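Local coordinates for protein cephalosporin acylase (Bacillus halodurans, PDB 2NLZ) that is of unproven function but is probably an Ntn-type acylase related to gamma-glutamyltranspeptidases, at residues 311-322 against 407-418. The protein carries 1 engineered substitution. Sequence-based numbering, arbitrary orientation.
Sequences GMKYVTEPSDMS and HDNALKPGKRTY
N409 OD1 is gripped from both segments: T316 OG1 donates to it at 2.8 Å, in the carbonyl plane and on a lone pair, while the backbone N of Y418 approaches from above that plane at 2.9 Å. The case illustrates how one buried amide can organise irregular chain in a gamma-glutamyltranspeptidase-like Ntn fold, here where helix 294-314 ends and the loop leading to strand 424-428 passes. The threonine hydroxyl reaches the amide because OG1 stands anti to its own backbone N (chi1 179°), which leaves CG2 against D408 O. N409 ND2 turns the other way, to T417 OG1, so the amide is held at both ends; an alanine in place of N409 would probably leave the T316 hydroxyl and the Y418 N-H without their shared acceptor, and T417 OG1 without its amide donor. Beside it the extended K415 chain runs across T316; K415 NZ bonds to D408 O at 2.7 Å and to A410 O, with D320 OD1 in a long salt bridge to that NZ (3.7 Å). At the flank, E317 OE2 takes R416 NE at 2.8 Å in a salt bridge, on its syn side but tilted out of the carboxylate plane, the two flat groups being 35° apart. R90 makes a weak, long ion pair with E317, and E250 one with R416. Around the last turn of the helix, H407 NE2 donates within its ring plane to M312 O at 3.0 Å, a bent bond of 132°.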
loop_
_atom_site.group_PDB
_atom_site.type_symbol
_atom_site.label_atom_id
_atom_site.label_comp_id
_atom_site.label_asym_id
_atom_site.label_seq_id
_atom_site.Cartn_x
_atom_site.Cartn_y
_atom_site.Cartn_z
ATOM N N GLY D 311 -7.637 15.143 -33.505
ATOM C CA GLY D 311 -7.607 16.527 -33.025
ATOM C C GLY D 311 -6.353 17.276 -33.441
ATOM O O GLY D 311 -6.413 18.461 -33.764
ATOM N N MET D 312 -5.217 16.578 -33.452
ATOM C CA MET D 312 -3.942 17.185 -33.836
ATOM C C MET D 312 -3.856 17.437 -35.335
ATOM O O MET D 312 -3.154 18.348 -35.779
ATOM C CB MET D 312 -2.767 16.329 -33.364
ATOM C CG MET D 312 -2.125 16.819 -32.086
ATOM S SD MET D 312 -1.401 15.437 -31.198
ATOM C CE MET D 312 0.153 16.148 -30.631
ATOM N N LYS D 313 -4.575 16.625 -36.103
ATOM C CA LYS D 313 -4.607 16.754 -37.552
ATOM C C LYS D 313 -5.531 17.900 -37.973
ATOM O O LYS D 313 -5.165 18.726 -38.813
ATOM C CB LYS D 313 -5.051 15.426 -38.191
ATOM C CG LYS D 313 -5.224 15.438 -39.714
ATOM C CD LYS D 313 -3.903 15.247 -40.468
ATOM C CE LYS D 313 -4.084 15.360 -41.992
ATOM N NZ LYS D 313 -5.010 14.320 -42.561
ATOM N N TYR D 314 -6.714 17.963 -37.368
ATOM C CA TYR D 314 -7.780 18.805 -37.898
ATOM C C TYR D 314 -8.082 20.104 -37.140
ATOM O O TYR D 314 -8.523 21.075 -37.757
ATOM C CB TYR D 314 -9.069 17.985 -38.071
ATOM C CG TYR D 314 -8.912 16.771 -38.961
ATOM C CD1 TYR D 314 -8.652 16.905 -40.329
ATOM C CD2 TYR D 314 -9.030 15.488 -38.440
ATOM C CE1 TYR D 314 -8.506 15.784 -41.154
ATOM C CE2 TYR D 314 -8.885 14.362 -39.251
ATOM C CZ TYR D 314 -8.621 14.516 -40.601
ATOM O OH TYR D 314 -8.479 13.395 -41.384
ATOM N N VAL D 315 -7.858 20.122 -35.824
ATOM C CA VAL D 315 -8.276 21.264 -34.994
ATOM C C VAL D 315 -7.339 22.465 -35.091
ATOM O O VAL D 315 -6.141 22.370 -34.818
ATOM C CB VAL D 315 -8.533 20.875 -33.515
ATOM C CG1 VAL D 315 -8.743 22.109 -32.648
ATOM C CG2 VAL D 315 -9.746 19.956 -33.411
ATOM N N THR D 316 -7.925 23.583 -35.511
ATOM C CA THR D 316 -7.264 24.876 -35.624
ATOM C C THR D 316 -8.347 25.963 -35.730
ATOM O O THR D 316 -9.533 25.673 -35.537
ATOM C CB THR D 316 -6.350 24.925 -36.860
ATOM O OG1 THR D 316 -5.735 26.215 -36.942
ATOM C CG2 THR D 316 -7.142 24.655 -38.134
ATOM N N GLU D 317 -7.944 27.199 -36.023
ATOM C CA GLU D 317 -8.891 28.273 -36.370
ATOM C C GLU D 317 -10.004 27.749 -37.300
ATOM O O GLU D 317 -9.706 27.266 -38.398
ATOM C CB GLU D 317 -8.147 29.437 -37.044
ATOM C CG GLU D 317 -9.037 30.532 -37.624
ATOM C CD GLU D 317 -9.506 31.514 -36.575
ATOM O OE1 GLU D 317 -10.735 31.620 -36.367
ATOM O OE2 GLU D 317 -8.646 32.172 -35.948
ATOM N N PRO D 318 -11.282 27.839 -36.860
ATOM C CA PRO D 318 -12.451 27.245 -37.534
ATOM C C PRO D 318 -12.474 27.404 -39.055
ATOM O O PRO D 318 -12.835 26.463 -39.761
ATOM C CB PRO D 318 -13.624 27.995 -36.909
ATOM C CG PRO D 318 -13.163 28.277 -35.529
ATOM C CD PRO D 318 -11.677 28.547 -35.629
ATOM N N SER D 319 -12.070 28.576 -39.540
ATOM C CA SER D 319 -12.068 28.885 -40.969
ATOM C C SER D 319 -11.038 28.066 -41.752
ATOM O O SER D 319 -11.273 27.714 -42.905
ATOM C CB SER D 319 -11.819 30.377 -41.177
ATOM O OG SER D 319 -12.598 31.156 -40.290
ATOM N N ASP D 320 -9.907 27.759 -41.118
ATOM C CA ASP D 320 -8.838 26.993 -41.761
ATOM C C ASP D 320 -8.991 25.488 -41.553
ATOM O O ASP D 320 -8.127 24.721 -41.987
ATOM C CB ASP D 320 -7.453 27.448 -41.267
ATOM C CG ASP D 320 -7.035 28.805 -41.830
ATOM O OD1 ASP D 320 -5.963 28.886 -42.463
ATOM O OD2 ASP D 320 -7.768 29.795 -41.635
ATOM N N MET D 321 -10.079 25.068 -40.903
ATOM C CA MET D 321 -10.321 23.643 -40.625
ATOM C C MET D 321 -10.771 22.875 -41.864
ATOM O O MET D 321 -11.642 23.329 -42.607
ATOM C CB MET D 321 -11.323 23.451 -39.483
ATOM C CG MET D 321 -10.707 23.603 -38.098
ATOM S SD MET D 321 -11.822 23.242 -36.732
ATOM C CE MET D 321 -12.302 21.547 -37.090
ATOM N N SER D 322 -10.166 21.707 -42.068
ATOM C CA SER D 322 -10.402 20.896 -43.260
ATOM C C SER D 322 -11.709 20.100 -43.182
ATOM O O SER D 322 -12.435 20.011 -44.164
ATOM C CB SER D 322 -9.218 19.962 -43.501
ATOM O OG SER D 322 -9.251 19.402 -44.797
ATOM N N HIS D 407 -0.527 21.413 -43.511
ATOM C CA HIS D 407 -1.231 21.154 -42.255
ATOM C C HIS D 407 -2.247 22.256 -42.029
ATOM O O HIS D 407 -1.969 23.414 -42.316
ATOM C CB HIS D 407 -0.258 21.096 -41.075
ATOM C CG HIS D 407 -0.829 20.441 -39.855
ATOM N ND1 HIS D 407 -0.454 19.180 -39.444
ATOM C CD2 HIS D 407 -1.754 20.865 -38.964
ATOM C CE1 HIS D 407 -1.119 18.860 -38.350
ATOM N NE2 HIS D 407 -1.918 19.865 -38.039
ATOM N N ASP D 408 -3.415 21.894 -41.510
ATOM C CA ASP D 408 -4.488 22.853 -41.260
ATOM C C ASP D 408 -4.128 23.942 -40.237
ATOM O O ASP D 408 -4.597 25.075 -40.345
ATOM C CB ASP D 408 -5.757 22.126 -40.819
ATOM C CG ASP D 408 -6.279 21.149 -41.868
ATOM O OD1 ASP D 408 -6.041 21.344 -43.078
ATOM O OD2 ASP D 408 -6.944 20.171 -41.470
ATOM N N ASN D 409 -3.306 23.595 -39.248
ATOM C CA ASN D 409 -2.819 24.549 -38.247
ATOM C C ASN D 409 -1.490 25.207 -38.664
ATOM O O ASN D 409 -0.607 25.456 -37.832
ATOM C CB ASN D 409 -2.687 23.865 -36.876
ATOM C CG ASN D 409 -2.510 24.852 -35.747
ATOM O OD1 ASN D 409 -3.412 25.630 -35.451
ATOM N ND2 ASN D 409 -1.332 24.837 -35.121
ATOM N N ALA D 410 -1.353 25.479 -39.960
ATOM C CA ALA D 410 -0.182 26.177 -40.479
ATOM C C ALA D 410 -0.188 27.637 -40.035
ATOM O O ALA D 410 -1.251 28.248 -39.911
ATOM C CB ALA D 410 -0.142 26.084 -41.984
ATOM N N LEU D 411 0.998 28.185 -39.790
ATOM C CA LEU D 411 1.129 29.577 -39.369
ATOM C C LEU D 411 0.643 30.521 -40.453
ATOM O O LEU D 411 1.097 30.468 -41.595
ATOM C CB LEU D 411 2.577 29.902 -39.002
ATOM C CG LEU D 411 2.990 31.351 -38.737
ATOM C CD1 LEU D 411 2.225 31.961 -37.581
ATOM C CD2 LEU D 411 4.483 31.411 -38.460
ATOM N N LYS D 412 -0.297 31.375 -40.074
ATOM C CA LYS D 412 -0.846 32.390 -40.949
ATOM C C LYS D 412 -0.949 33.668 -40.121
ATOM O O LYS D 412 -1.194 33.599 -38.915
ATOM C CB LYS D 412 -2.233 31.959 -41.425
ATOM C CG LYS D 412 -2.530 32.230 -42.891
ATOM C CD LYS D 412 -2.273 30.996 -43.751
ATOM C CE LYS D 412 -2.857 31.174 -45.143
ATOM N NZ LYS D 412 -2.912 29.896 -45.891
ATOM N N PRO D 413 -0.729 34.840 -40.744
ATOM C CA PRO D 413 -0.904 36.093 -40.013
ATOM C C PRO D 413 -2.353 36.287 -39.608
ATOM O O PRO D 413 -3.246 36.038 -40.412
ATOM C CB PRO D 413 -0.496 37.159 -41.034
ATOM C CG PRO D 413 -0.617 36.503 -42.363
ATOM C CD PRO D 413 -0.281 35.067 -42.128
ATOM N N GLY D 414 -2.577 36.687 -38.359
ATOM C CA GLY D 414 -3.922 36.976 -37.866
ATOM C C GLY D 414 -4.759 35.751 -37.588
ATOM O O GLY D 414 -5.970 35.842 -37.426
ATOM N N LYS D 415 -4.106 34.598 -37.533
ATOM C CA LYS D 415 -4.775 33.338 -37.253
ATOM C C LYS D 415 -4.471 32.944 -35.811
ATOM O O LYS D 415 -3.374 33.200 -35.325
ATOM C CB LYS D 415 -4.256 32.281 -38.223
ATOM C CG LYS D 415 -4.753 30.864 -37.982
ATOM C CD LYS D 415 -4.008 29.883 -38.875
ATOM C CE LYS D 415 -4.702 28.544 -38.924
ATOM N NZ LYS D 415 -3.923 27.557 -39.687
ATOM N N ARG D 416 -5.428 32.346 -35.110
ATOM C CA ARG D 416 -5.109 31.790 -33.794
ATOM C C ARG D 416 -4.956 30.270 -33.860
ATOM O O ARG D 416 -5.658 29.598 -34.625
ATOM C CB ARG D 416 -6.110 32.237 -32.728
ATOM C CG ARG D 416 -7.529 31.999 -33.112
ATOM C CD ARG D 416 -8.377 33.229 -32.885
ATOM N NE ARG D 416 -9.702 33.018 -33.460
ATOM C CZ ARG D 416 -10.831 33.019 -32.759
ATOM N NH1 ARG D 416 -10.806 33.241 -31.448
ATOM N NH2 ARG D 416 -11.988 32.808 -33.369
ATOM N N THR D 417 -4.018 29.745 -33.072
ATOM C CA THR D 417 -3.585 28.352 -33.204
ATOM C C THR D 417 -4.385 27.353 -32.373
ATOM O O THR D 417 -5.127 27.736 -31.459
ATOM C CB THR D 417 -2.104 28.186 -32.813
ATOM O OG1 THR D 417 -1.746 26.804 -32.900
ATOM C CG2 THR D 417 -1.859 28.694 -31.398
ATOM N N TYR D 418 -4.223 26.076 -32.727
ATOM C CA TYR D 418 -4.546 24.944 -31.876
ATOM C C TYR D 418 -4.109 25.287 -30.461
ATOM O O TYR D 418 -2.930 25.567 -30.214
ATOM C CB TYR D 418 -3.790 23.711 -32.386
ATOM C CG TYR D 418 -4.006 22.424 -31.620
ATOM C CD1 TYR D 418 -3.235 22.114 -30.508
ATOM C CD2 TYR D 418 -4.957 21.495 -32.033
ATOM C CE1 TYR D 418 -3.426 20.932 -29.807
ATOM C CE2 TYR D 418 -5.155 20.307 -31.344
ATOM C CZ TYR D 418 -4.385 20.032 -30.231
ATOM O OH TYR D 418 -4.572 18.856 -29.546
#